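Local coordinates for protein hydrolase, isochorismatase family (Pseudomonas putida, PDB 4L07) that probably hydrolyses maleamate to maleate and ammonia, as a maleamate amidase of the isochorismatase family, at residues A[48-53]-A[167-172]; A[65-70]-A[103-108]; A[16-21]-A[200-205]; A[185-188]-A[192-195]. All blocks are in the same frame, centred on the assembly; numbering follows the deposited sequence.

Contact 1: A[48-53]-A[167-172]; sequences MSRTKE and PADCCA
T51 and C170 bring the two backbones closest, with T51 CA 5.6 Å from C170 CA: helix 45-60 lies against a short 3-10 turn, 168-170, that interrupts strand 163-172. The turn is made by C170 N bonding back to P167 O and C171 N to A168 O, and it holds the C170 side chain against the helix. T51 meets that side chain with its hydroxyl: OG1 lies 3.4 Å from C170 CB. This is van der Waals contact; the hydroxyl, beside its own backbone N (chi1 -59°), spends its hydrogen bond on Q47 O one turn earlier. The cysteine sulfur also touches R50, whose CB stands 3.6 Å from C170 SG. Beyond CB the arginine chain folds twice, so that its methylenes pass D169 while its guanidinium swings away; R50 CD comes 3.6 Å from D169 OD1, and the two side chains cross roughly at right angles. The charged ends pair with other groups. R50 NE donates to E53 OE1 at 3.1 Å in an almost straight bond (174°) that lies in the guanidinium plane but reaches the carboxylate oxygen from above its plane. D169 OD1 is hydrogen-bonded to S196 OG, at the start of helix 196-207. T142 of the neighbouring strand touches both T51 and C170, placing this contact on the sheet of the alpha/beta fold. The chemistry is packing, with T51, R50 and D169 bonded to other partners; the opposite charges of R50 NE and D169 OD1, 5.0 Å apart, would probably still attract without forming a salt bridge.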
loop_
_atom_site.group_PDB
_atom_site.type_symbol
_atom_site.label_atom_id
_atom_site.label_comp_id
_atom_site.label_asym_id
_atom_site.label_seq_id
_atom_site.Cartn_x
_atom_site.Cartn_y
_atom_site.Cartn_z
ATOM N N MET A 48 9.588 -16.808 -23.086
ATOM C CA MET A 48 10.434 -17.292 -21.991
ATOM C C MET A 48 11.906 -17.379 -22.389
ATOM O O MET A 48 12.780 -17.105 -21.580
ATOM C CB MET A 48 9.942 -18.641 -21.455
ATOM C CG MET A 48 8.709 -18.535 -20.573
ATOM S SD MET A 48 8.239 -20.062 -19.749
ATOM C CE MET A 48 7.762 -21.093 -21.140
ATOM N N SER A 49 12.182 -17.763 -23.631
ATOM C CA SER A 49 13.570 -17.828 -24.084
ATOM C C SER A 49 14.188 -16.435 -24.234
ATOM O O SER A 49 15.363 -16.245 -23.924
ATOM C CB SER A 49 13.705 -18.650 -25.370
ATOM O OG SER A 49 12.989 -18.051 -26.424
ATOM N N ARG A 50 13.396 -15.460 -24.686
ATOM C CA ARG A 50 13.860 -14.073 -24.745
ATOM C C ARG A 50 14.087 -13.537 -23.328
ATOM O O ARG A 50 15.092 -12.875 -23.058
ATOM C CB ARG A 50 12.866 -13.169 -25.499
ATOM C CG ARG A 50 12.604 -13.521 -26.962
ATOM C CD ARG A 50 13.805 -13.254 -27.865
ATOM N NE ARG A 50 14.781 -14.340 -27.803
ATOM C CZ ARG A 50 14.615 -15.544 -28.351
ATOM N NH1 ARG A 50 13.498 -15.845 -29.008
ATOM N NH2 ARG A 50 15.568 -16.459 -28.232
ATOM N N THR A 51 13.152 -13.841 -22.430
ATOM C CA THR A 51 13.252 -13.413 -21.032
ATOM C C THR A 51 14.492 -14.033 -20.378
ATOM O O THR A 51 15.222 -13.348 -19.660
ATOM C CB THR A 51 11.968 -13.754 -20.245
ATOM O OG1 THR A 51 10.844 -13.111 -20.871
ATOM C CG2 THR A 51 12.072 -13.293 -18.787
ATOM N N LYS A 52 14.749 -15.312 -20.661
ATOM C CA LYS A 52 15.932 -15.993 -20.108
ATOM C C LYS A 52 17.226 -15.261 -20.481
ATOM O O LYS A 52 18.116 -15.100 -19.647
ATOM C CB LYS A 52 15.994 -17.459 -20.555
ATOM C CG LYS A 52 17.168 -18.236 -19.959
ATOM C CD LYS A 52 17.123 -19.707 -20.346
ATOM C CE LYS A 52 18.324 -20.477 -19.798
ATOM N NZ LYS A 52 19.632 -19.942 -20.281
ATOM N N GLU A 53 17.316 -14.811 -21.732
ATOM C CA GLU A 53 18.481 -14.059 -22.204
ATOM C C GLU A 53 18.671 -12.759 -21.419
ATOM O O GLU A 53 19.781 -12.440 -20.988
ATOM C CB GLU A 53 18.367 -13.774 -23.705
ATOM C CG GLU A 53 18.327 -15.024 -24.569
ATOM C CD GLU A 53 18.279 -14.726 -26.058
ATOM O OE1 GLU A 53 17.507 -13.831 -26.479
ATOM O OE2 GLU A 53 19.010 -15.401 -26.813
ATOM N N PRO A 167 9.686 -5.155 -23.009
ATOM C CA PRO A 167 9.986 -5.852 -24.263
ATOM C C PRO A 167 8.796 -6.700 -24.695
ATOM O O PRO A 167 8.476 -7.703 -24.056
ATOM C CB PRO A 167 11.196 -6.726 -23.908
ATOM C CG PRO A 167 11.147 -6.888 -22.426
ATOM C CD PRO A 167 10.507 -5.642 -21.886
ATOM N N ALA A 168 8.147 -6.280 -25.778
ATOM C CA ALA A 168 6.912 -6.899 -26.259
ATOM C C ALA A 168 7.082 -8.387 -26.555
ATOM O O ALA A 168 6.166 -9.183 -26.327
ATOM C CB ALA A 168 6.398 -6.162 -27.491
ATOM N N ASP A 169 8.267 -8.757 -27.039
ATOM C CA ASP A 169 8.564 -10.152 -27.368
ATOM C C ASP A 169 8.852 -11.022 -26.138
ATOM O O ASP A 169 9.221 -12.188 -26.273
ATOM C CB ASP A 169 9.697 -10.247 -28.408
ATOM C CG ASP A 169 11.015 -9.672 -27.913
ATOM O OD1 ASP A 169 12.075 -10.142 -28.380
ATOM O OD2 ASP A 169 11.008 -8.752 -27.070
ATOM N N CYS A 170 8.672 -10.449 -24.945
ATOM C CA CYS A 170 8.803 -11.172 -23.676
ATOM C C CYS A 170 7.471 -11.271 -22.931
ATOM O O CYS A 170 7.404 -11.784 -21.806
ATOM C CB CYS A 170 9.812 -10.463 -22.778
ATOM S SG CYS A 170 11.497 -10.543 -23.391
ATOM N N CYS A 171 6.420 -10.777 -23.572
ATOM C CA CYS A 171 5.093 -10.745 -22.985
ATOM C C CYS A 171 4.176 -11.696 -23.740
ATOM O O CYS A 171 4.047 -11.598 -24.962
ATOM C CB CYS A 171 4.554 -9.314 -23.018
ATOM S SG CYS A 171 5.504 -8.153 -22.001
ATOM N N ALA A 172 3.555 -12.621 -23.011
ATOM C CA ALA A 172 2.646 -13.606 -23.602
ATOM C C ALA A 172 1.203 -13.322 -23.185
ATOM O O ALA A 172 0.951 -12.816 -22.090
ATOM C CB ALA A 172 3.057 -15.011 -23.189
#

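Contact 2: A[65-70]-A[103-108]; sequences VIFTTI and MATGIQ
An ST turn in the loop leading to strand 112-116 presents T105 and I107 to the ring of F67, which stands out from strand 65-70. I107 takes the ring by one face. Its chain runs extended, CG1 anti to the backbone N (chi1 -175°), which lays CB, CG1 and CD1 in succession over the aromatic carbons. CD1 makes a CH-pi contact 4.0 Å from the centroid of the F67 ring and 16° off its normal, while I107 CB sits 3.8 Å from F67 CZ. T105 meets the far part of the ring obliquely, with OG1 3.6 Å from F67 CE2. In the parallel sheet of this alpha/beta fold, strand 65-70 lies between strands 112-116 and 22-27. F67 is tied by backbone bonds to V112 and V114 on the first of these, and its side chain touches V26 on the second; the ring lies between the sheet and the loop. I101 and D111 from the same connection also touch the ring. The hydroxyl of T105 is occupied twice: T105 OG1 accepts from I107 N at 3.2 Å (N-H...O angle 149°), and it donates to D102 O. These two bonds probably hold T105 and I107 in place side by side against the ring. G106 lies between them with a positive phi, and its N is bonded to M103 O, closing the 3-10 turn that leads into the ST turn. At the far end of the loop segment, Q108 N is held by D111 OD2.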
loop_
_atom_site.group_PDB
_atom_site.type_symbol
_atom_site.label_atom_id
_atom_site.label_comp_id
_atom_site.label_asym_id
_atom_site.label_seq_id
_atom_site.Cartn_x
_atom_site.Cartn_y
_atom_site.Cartn_z
ATOM N N VAL A 65 17.145 -9.402 -10.284
ATOM C CA VAL A 65 16.228 -10.193 -11.112
ATOM C C VAL A 65 15.219 -10.825 -10.165
ATOM O O VAL A 65 15.592 -11.623 -9.309
ATOM C CB VAL A 65 16.963 -11.306 -11.896
ATOM C CG1 VAL A 65 15.965 -12.258 -12.559
ATOM C CG2 VAL A 65 17.908 -10.708 -12.930
ATOM N N ILE A 66 13.948 -10.453 -10.307
ATOM C CA ILE A 66 12.895 -10.901 -9.388
ATOM C C ILE A 66 11.734 -11.550 -10.152
ATOM O O ILE A 66 11.184 -10.952 -11.084
ATOM C CB ILE A 66 12.372 -9.731 -8.518
ATOM C CG1 ILE A 66 13.516 -9.116 -7.704
ATOM C CG2 ILE A 66 11.264 -10.204 -7.580
ATOM C CD1 ILE A 66 13.204 -7.747 -7.134
ATOM N N PHE A 67 11.382 -12.774 -9.758
ATOM C CA PHE A 67 10.254 -13.508 -10.335
ATOM C C PHE A 67 9.029 -13.398 -9.440
ATOM O O PHE A 67 9.153 -13.380 -8.217
ATOM C CB PHE A 67 10.605 -14.993 -10.481
ATOM C CG PHE A 67 11.688 -15.273 -11.484
ATOM C CD1 PHE A 67 13.032 -15.082 -11.166
ATOM C CD2 PHE A 67 11.363 -15.760 -12.748
ATOM C CE1 PHE A 67 14.030 -15.344 -12.096
ATOM C CE2 PHE A 67 12.357 -16.030 -13.683
ATOM C CZ PHE A 67 13.689 -15.818 -13.357
ATOM N N THR A 68 7.846 -13.342 -10.051
ATOM C CA THR A 68 6.592 -13.359 -9.298
ATOM C C THR A 68 5.760 -14.590 -9.632
ATOM O O THR A 68 5.890 -15.167 -10.715
ATOM C CB THR A 68 5.751 -12.081 -9.532
ATOM O OG1 THR A 68 5.068 -12.170 -10.783
ATOM C CG2 THR A 68 6.632 -10.841 -9.535
ATOM N N THR A 69 4.915 -14.989 -8.691
ATOM C CA THR A 69 3.978 -16.086 -8.887
ATOM C C THR A 69 2.719 -15.791 -8.078
ATOM O O THR A 69 2.785 -15.156 -7.013
ATOM C CB THR A 69 4.597 -17.461 -8.500
ATOM O OG1 THR A 69 3.752 -18.530 -8.943
ATOM C CG2 THR A 69 4.807 -17.576 -6.988
ATOM N N ILE A 70 1.578 -16.224 -8.601
ATOM C CA ILE A 70 0.323 -16.194 -7.865
ATOM C C ILE A 70 0.147 -17.557 -7.193
ATOM O O ILE A 70 0.144 -18.594 -7.865
ATOM C CB ILE A 70 -0.884 -15.923 -8.798
ATOM C CG1 ILE A 70 -0.808 -14.505 -9.396
ATOM C CG2 ILE A 70 -2.193 -16.143 -8.047
ATOM C CD1 ILE A 70 -1.788 -14.245 -10.530
ATOM N N MET A 103 10.902 -23.722 -15.669
ATOM C CA MET A 103 12.358 -23.846 -15.813
ATOM C C MET A 103 12.915 -23.219 -17.096
ATOM O O MET A 103 14.094 -22.872 -17.150
ATOM C CB MET A 103 12.811 -25.310 -15.678
ATOM C CG MET A 103 12.943 -25.801 -14.240
ATOM S SD MET A 103 13.979 -24.777 -13.159
ATOM C CE MET A 103 15.618 -25.001 -13.857
ATOM N N ALA A 104 12.061 -23.061 -18.111
ATOM C CA ALA A 104 12.439 -22.425 -19.377
ATOM C C ALA A 104 12.866 -20.963 -19.219
ATOM O O ALA A 104 13.501 -20.398 -20.108
ATOM C CB ALA A 104 11.305 -22.547 -20.395
ATOM N N THR A 105 12.517 -20.355 -18.085
ATOM C CA THR A 105 12.939 -18.991 -17.776
ATOM C C THR A 105 14.413 -18.950 -17.376
ATOM O O THR A 105 15.025 -17.883 -17.361
ATOM C CB THR A 105 12.145 -18.407 -16.599
ATOM O OG1 THR A 105 12.411 -19.180 -15.421
ATOM C CG2 THR A 105 10.657 -18.416 -16.898
ATOM N N GLY A 106 14.958 -20.114 -17.027
ATOM C CA GLY A 106 16.329 -20.225 -16.552
ATOM C C GLY A 106 16.506 -19.749 -15.120
ATOM O O GLY A 106 17.619 -19.442 -14.705
ATOM N N ILE A 107 15.412 -19.679 -14.363
ATOM C CA ILE A 107 15.477 -19.305 -12.941
ATOM C C ILE A 107 16.529 -20.141 -12.198
ATOM O O ILE A 107 16.648 -21.351 -12.415
ATOM C CB ILE A 107 14.087 -19.407 -12.251
ATOM C CG1 ILE A 107 14.150 -18.892 -10.802
ATOM C CG2 ILE A 107 13.505 -20.817 -12.361
ATOM C CD1 ILE A 107 12.800 -18.769 -10.126
ATOM N N GLN A 108 17.294 -19.476 -11.339
ATOM C CA GLN A 108 18.360 -20.120 -10.568
ATOM C C GLN A 108 18.014 -20.050 -9.088
ATOM O O GLN A 108 17.207 -19.205 -8.697
ATOM C CB GLN A 108 19.688 -19.409 -10.824
ATOM C CG GLN A 108 20.120 -19.414 -12.281
ATOM C CD GLN A 108 21.458 -18.738 -12.506
ATOM O OE1 GLN A 108 22.114 -18.290 -11.563
ATOM N NE2 GLN A 108 21.867 -18.654 -13.761
#

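Contact 3: A[16-21]-A[200-205]; sequences VSRGVH and LKWLRS
R18 and W202 form a cation-pi pair that fastens the extended segment ahead of strand 22-27 to the last helix of the alpha/beta fold, 196-207. The arginine chain passes over one face of the indole. R18 CD makes a CH-pi contact 3.6 Å from the centroid of the W202 five-membered ring, and CZ follows at 4.7 Å from that centroid, both 17° from the normal. The guanidinium does not lie flat on the indole: the two planes are nearly perpendicular, 88° apart, and R18 comes down edge-on, with NH1 3.4 Å from W202 CG. W202 reaches this place because CG is anti to its backbone N (chi1 174°), which carries the indole away from the helix to pack against P22, T138, V140 and L165 of the sheet. The other terminal nitrogen of the guanidinium, NH2, forms a salt bridge with D198, so the cation is held by a carboxylate on the same helix that carries the aromatic ring. Next to R18, S17 N bonds to E84 of the second subunit, which puts this contact close to the subunit interface. Replacing W202 with an alanine would probably leave R18 without the ring face its CD and NH1 rest against and open a gap between the helix and the loop. The indole is also joined to G19 through a water: G19 O meets the edge of the ring, 3.6 Å from W202 CZ2, and the same carbonyl accepts at 2.8 Å from water 1, which in turn accepts from W202 NE1 at 3.0 Å.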
loop_
_atom_site.group_PDB
_atom_site.type_symbol
_atom_site.label_atom_id
_atom_site.label_comp_id
_atom_site.label_asym_id
_atom_site.label_seq_id
_atom_site.Cartn_x
_atom_site.Cartn_y
_atom_site.Cartn_z
ATOM N N VAL A 16 10.833 7.386 -22.429
ATOM C CA VAL A 16 11.409 7.412 -21.082
ATOM C C VAL A 16 12.925 7.577 -21.132
ATOM O O VAL A 16 13.623 6.886 -21.886
ATOM C CB VAL A 16 10.901 6.285 -20.117
ATOM C CG1 VAL A 16 9.885 5.353 -20.765
ATOM C CG2 VAL A 16 12.039 5.532 -19.426
ATOM N N SER A 17 13.416 8.533 -20.354
ATOM C CA SER A 17 14.845 8.721 -20.200
ATOM C C SER A 17 15.311 7.681 -19.200
ATOM O O SER A 17 15.039 7.794 -18.006
ATOM C CB SER A 17 15.160 10.131 -19.713
ATOM O OG SER A 17 16.553 10.297 -19.546
ATOM N N ARG A 18 15.999 6.660 -19.698
ATOM C CA ARG A 18 16.354 5.498 -18.878
ATOM C C ARG A 18 17.374 5.828 -17.792
ATOM O O ARG A 18 18.276 6.642 -17.996
ATOM C CB ARG A 18 16.849 4.360 -19.762
ATOM C CG ARG A 18 15.807 3.915 -20.773
ATOM C CD ARG A 18 16.372 2.931 -21.779
ATOM N NE ARG A 18 15.404 2.640 -22.831
ATOM C CZ ARG A 18 15.551 1.676 -23.737
ATOM N NH1 ARG A 18 16.631 0.903 -23.718
ATOM N NH2 ARG A 18 14.622 1.485 -24.665
ATOM N N GLY A 19 17.213 5.192 -16.634
ATOM C CA GLY A 19 18.128 5.376 -15.514
ATOM C C GLY A 19 19.348 4.478 -15.615
ATOM O O GLY A 19 19.625 3.895 -16.664
ATOM N N VAL A 20 20.069 4.349 -14.509
ATOM C CA VAL A 20 21.322 3.603 -14.505
ATOM C C VAL A 20 21.337 2.444 -13.500
ATOM O O VAL A 20 22.372 1.801 -13.312
ATOM C CB VAL A 20 22.544 4.540 -14.310
ATOM C CG1 VAL A 20 22.739 5.423 -15.536
ATOM C CG2 VAL A 20 22.404 5.384 -13.047
ATOM N N HIS A 21 20.183 2.169 -12.883
ATOM C CA HIS A 21 20.042 1.047 -11.949
ATOM C C HIS A 21 18.876 0.160 -12.302
ATOM O O HIS A 21 17.794 0.263 -11.709
ATOM C CB HIS A 21 19.947 1.542 -10.510
ATOM C CG HIS A 21 21.143 2.351 -10.066
ATOM N ND1 HIS A 21 22.349 1.794 -9.837
ATOM C CD2 HIS A 21 21.285 3.713 -9.822
ATOM C CE1 HIS A 21 23.219 2.751 -9.460
ATOM N NE2 HIS A 21 22.569 3.924 -9.449
ATOM N N LEU A 200 18.818 -5.894 -24.169
ATOM C CA LEU A 200 20.134 -6.524 -24.011
ATOM C C LEU A 200 21.274 -5.543 -24.275
ATOM O O LEU A 200 22.207 -5.451 -23.482
ATOM C CB LEU A 200 20.262 -7.758 -24.910
ATOM C CG LEU A 200 19.373 -8.964 -24.597
ATOM C CD1 LEU A 200 19.385 -9.940 -25.768
ATOM C CD2 LEU A 200 19.773 -9.656 -23.296
ATOM N N LYS A 201 21.174 -4.802 -25.380
ATOM C CA LYS A 201 22.158 -3.783 -25.742
ATOM C C LYS A 201 22.218 -2.698 -24.670
ATOM O O LYS A 201 23.303 -2.268 -24.275
ATOM C CB LYS A 201 21.816 -3.186 -27.115
ATOM C CG LYS A 201 22.794 -2.144 -27.637
ATOM C CD LYS A 201 22.376 -1.654 -29.016
ATOM C CE LYS A 201 23.120 -0.391 -29.423
ATOM N NZ LYS A 201 24.531 -0.668 -29.809
ATOM N N TRP A 202 21.045 -2.285 -24.189
ATOM C CA TRP A 202 20.937 -1.268 -23.145
ATOM C C TRP A 202 21.570 -1.684 -21.836
ATOM O O TRP A 202 22.286 -0.893 -21.221
ATOM C CB TRP A 202 19.474 -0.855 -22.940
ATOM C CG TRP A 202 19.291 0.084 -21.773
ATOM C CD1 TRP A 202 19.743 1.394 -21.657
ATOM C CD2 TRP A 202 18.621 -0.201 -20.495
ATOM N NE1 TRP A 202 19.406 1.921 -20.437
ATOM C CE2 TRP A 202 18.734 1.020 -19.694
ATOM C CE3 TRP A 202 17.962 -1.305 -19.958
ATOM C CZ2 TRP A 202 18.201 1.112 -18.417
ATOM C CZ3 TRP A 202 17.433 -1.204 -18.670
ATOM C CH2 TRP A 202 17.549 -0.020 -17.920
ATOM N N LEU A 203 21.332 -2.925 -21.403
ATOM C CA LEU A 203 21.932 -3.425 -20.157
ATOM C C LEU A 203 23.466 -3.441 -20.230
ATOM O O LEU A 203 24.140 -3.041 -19.279
ATOM C CB LEU A 203 21.389 -4.811 -19.784
ATOM C CG LEU A 203 19.903 -4.918 -19.413
ATOM C CD1 LEU A 203 19.463 -6.371 -19.316
ATOM C CD2 LEU A 203 19.592 -4.164 -18.124
ATOM N N ARG A 204 24.005 -3.883 -21.365
ATOM C CA ARG A 204 25.460 -3.859 -21.595
ATOM C C ARG A 204 26.001 -2.436 -21.532
ATOM O O ARG A 204 27.072 -2.193 -20.965
ATOM C CB ARG A 204 25.820 -4.508 -22.937
ATOM C CG ARG A 204 25.569 -6.004 -22.970
ATOM C CD ARG A 204 26.207 -6.672 -24.179
ATOM N NE ARG A 204 25.957 -8.114 -24.180
ATOM C CZ ARG A 204 26.678 -9.017 -23.514
ATOM N NH1 ARG A 204 27.719 -8.649 -22.773
ATOM N NH2 ARG A 204 26.353 -10.301 -23.589
ATOM N N SER A 205 25.241 -1.498 -22.097
ATOM C CA SER A 205 25.611 -0.089 -22.096
ATOM C C SER A 205 25.681 0.514 -20.685
ATOM O O SER A 205 26.644 1.211 -20.364
ATOM C CB SER A 205 24.666 0.719 -22.985
ATOM O OG SER A 205 25.125 2.047 -23.121
HETATM O O HOH W 1 20.473 4.444 -19.235
#

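Contact 4: A[185-188]-A[192-195]; sequences DIQQ and DVTD
Q187 reaches from helix 176-189 to D192 and V193 of strand 192-194, the outermost strand of the sheet within this chain. Its CB packs 3.9 Å from V193 CG2. CG lies anti to the backbone N, and the chain then bends at chi2 (57°), turning the amide toward the strand. OE1 accepts from V193 N at 2.8 Å with an N-H...O angle of 158°, the N standing nearly along the C=O axis. Because D192 and T194 bond to strand 163-172, V193 N points to the other edge, away from that strand, where the glutamine takes it up. Q187 NE2 donates to the oxygen of water 2 at 3.0 Å. The same water gives a hydrogen to D192 OD1, 2.7 Å away. Beside this, I186 CG2 touches V193 CG2 at 3.9 Å, closing the beta-alpha-beta unit of strand 163-172, helix and strand 192-194. An alanine in place of Q187 would probably leave V193 N without its acceptor and water 2 without one of its anchors. K85 NZ of the second subunit meets both D192 OD1 and Q187 O, so helix end and edge strand share one cation, which would probably offset the carboxylate charge of D192.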
loop_
_atom_site.group_PDB
_atom_site.type_symbol
_atom_site.label_atom_id
_atom_site.label_comp_id
_atom_site.label_asym_id
_atom_site.label_seq_id
_atom_site.Cartn_x
_atom_site.Cartn_y
_atom_site.Cartn_z
ATOM N N ASP A 185 -1.818 1.013 -24.646
ATOM C CA ASP A 185 -2.018 1.822 -23.440
ATOM C C ASP A 185 -0.712 2.079 -22.695
ATOM O O ASP A 185 -0.486 3.185 -22.197
ATOM C CB ASP A 185 -3.024 1.168 -22.492
ATOM C CG ASP A 185 -4.459 1.215 -23.007
ATOM O OD1 ASP A 185 -4.771 1.913 -24.010
ATOM O OD2 ASP A 185 -5.290 0.539 -22.377
ATOM N N ILE A 186 0.126 1.046 -22.593
ATOM C CA ILE A 186 1.426 1.175 -21.938
ATOM C C ILE A 186 2.303 2.208 -22.661
ATOM O O ILE A 186 2.773 3.158 -22.040
ATOM C CB ILE A 186 2.143 -0.188 -21.791
ATOM C CG1 ILE A 186 1.396 -1.065 -20.777
ATOM C CG2 ILE A 186 3.592 0.008 -21.358
ATOM C CD1 ILE A 186 1.717 -2.548 -20.882
ATOM N N GLN A 187 2.481 2.039 -23.971
ATOM C CA GLN A 187 3.287 2.970 -24.776
ATOM C C GLN A 187 2.810 4.425 -24.651
ATOM O O GLN A 187 3.620 5.352 -24.593
ATOM C CB GLN A 187 3.315 2.526 -26.247
ATOM C CG GLN A 187 4.140 3.419 -27.179
ATOM C CD GLN A 187 5.591 3.578 -26.753
ATOM O OE1 GLN A 187 6.218 2.641 -26.258
ATOM N NE2 GLN A 187 6.140 4.777 -26.962
ATOM N N GLN A 188 1.495 4.613 -24.585
ATOM C CA GLN A 188 0.937 5.952 -24.470
ATOM C C GLN A 188 1.112 6.550 -23.076
ATOM O O GLN A 188 1.498 7.717 -22.947
ATOM C CB GLN A 188 -0.545 5.962 -24.871
ATOM C CG GLN A 188 -0.787 5.696 -26.357
ATOM C CD GLN A 188 -0.000 6.637 -27.260
ATOM O OE1 GLN A 188 0.586 6.211 -28.257
ATOM N NE2 GLN A 188 0.034 7.915 -26.905
ATOM N N ASP A 192 7.845 2.528 -21.900
ATOM C CA ASP A 192 8.278 2.341 -23.282
ATOM C C ASP A 192 8.213 0.877 -23.699
ATOM O O ASP A 192 8.877 0.020 -23.104
ATOM C CB ASP A 192 9.687 2.913 -23.502
ATOM C CG ASP A 192 9.669 4.384 -23.919
ATOM O OD1 ASP A 192 8.567 4.941 -24.116
ATOM O OD2 ASP A 192 10.759 4.988 -24.052
ATOM N N VAL A 193 7.406 0.608 -24.725
ATOM C CA VAL A 193 7.327 -0.706 -25.348
ATOM C C VAL A 193 8.457 -0.820 -26.364
ATOM O O VAL A 193 8.625 0.044 -27.232
ATOM C CB VAL A 193 5.953 -0.950 -26.019
ATOM C CG1 VAL A 193 5.890 -2.325 -26.673
ATOM C CG2 VAL A 193 4.830 -0.795 -25.003
ATOM N N THR A 194 9.208 -1.900 -26.262
ATOM C CA THR A 194 10.396 -2.107 -27.068
ATOM C C THR A 194 10.584 -3.606 -27.284
ATOM O O THR A 194 9.607 -4.314 -27.329
ATOM C CB THR A 194 11.628 -1.398 -26.477
ATOM O OG1 THR A 194 12.747 -1.556 -27.354
ATOM C CG2 THR A 194 11.954 -1.914 -25.088
ATOM N N ASP A 195 11.806 -4.060 -27.534
ATOM C CA ASP A 195 12.060 -5.498 -27.688
ATOM C C ASP A 195 13.312 -5.952 -26.934
ATOM O O ASP A 195 14.089 -5.120 -26.457
ATOM C CB ASP A 195 12.088 -5.927 -29.173
ATOM C CG ASP A 195 13.210 -5.275 -29.975
ATOM O OD1 ASP A 195 13.122 -5.307 -31.220
ATOM O OD2 ASP A 195 14.187 -4.755 -29.398
HETATM O O HOH W 2 8.859 6.059 -26.601
#

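Overall arrangement
All four contacts involve the six-stranded parallel sheet or the helices packed on it. Contact 3 closes the longest loop along the chain, from 16-21 to 200-205; contact 1 is nested within it, contact 2 within contact 1, and contact 4 follows contact 1 in series. Contacts 1 and 2 have centres about 12 Å apart and touch where K52 of helix 45-60 lies along residues 104-106. Contact 1 meets contact 4 through the adjacent strands 163-172 and 192-194, their centres about 14 Å apart, and contacts 3 and 4, centres about 15 Å apart, both reach the second subunit. Contacts 2 and 4 lie on opposite sides of the chain's centre, their centres about 23 Å apart, so the set runs from one side of the domain to the interface.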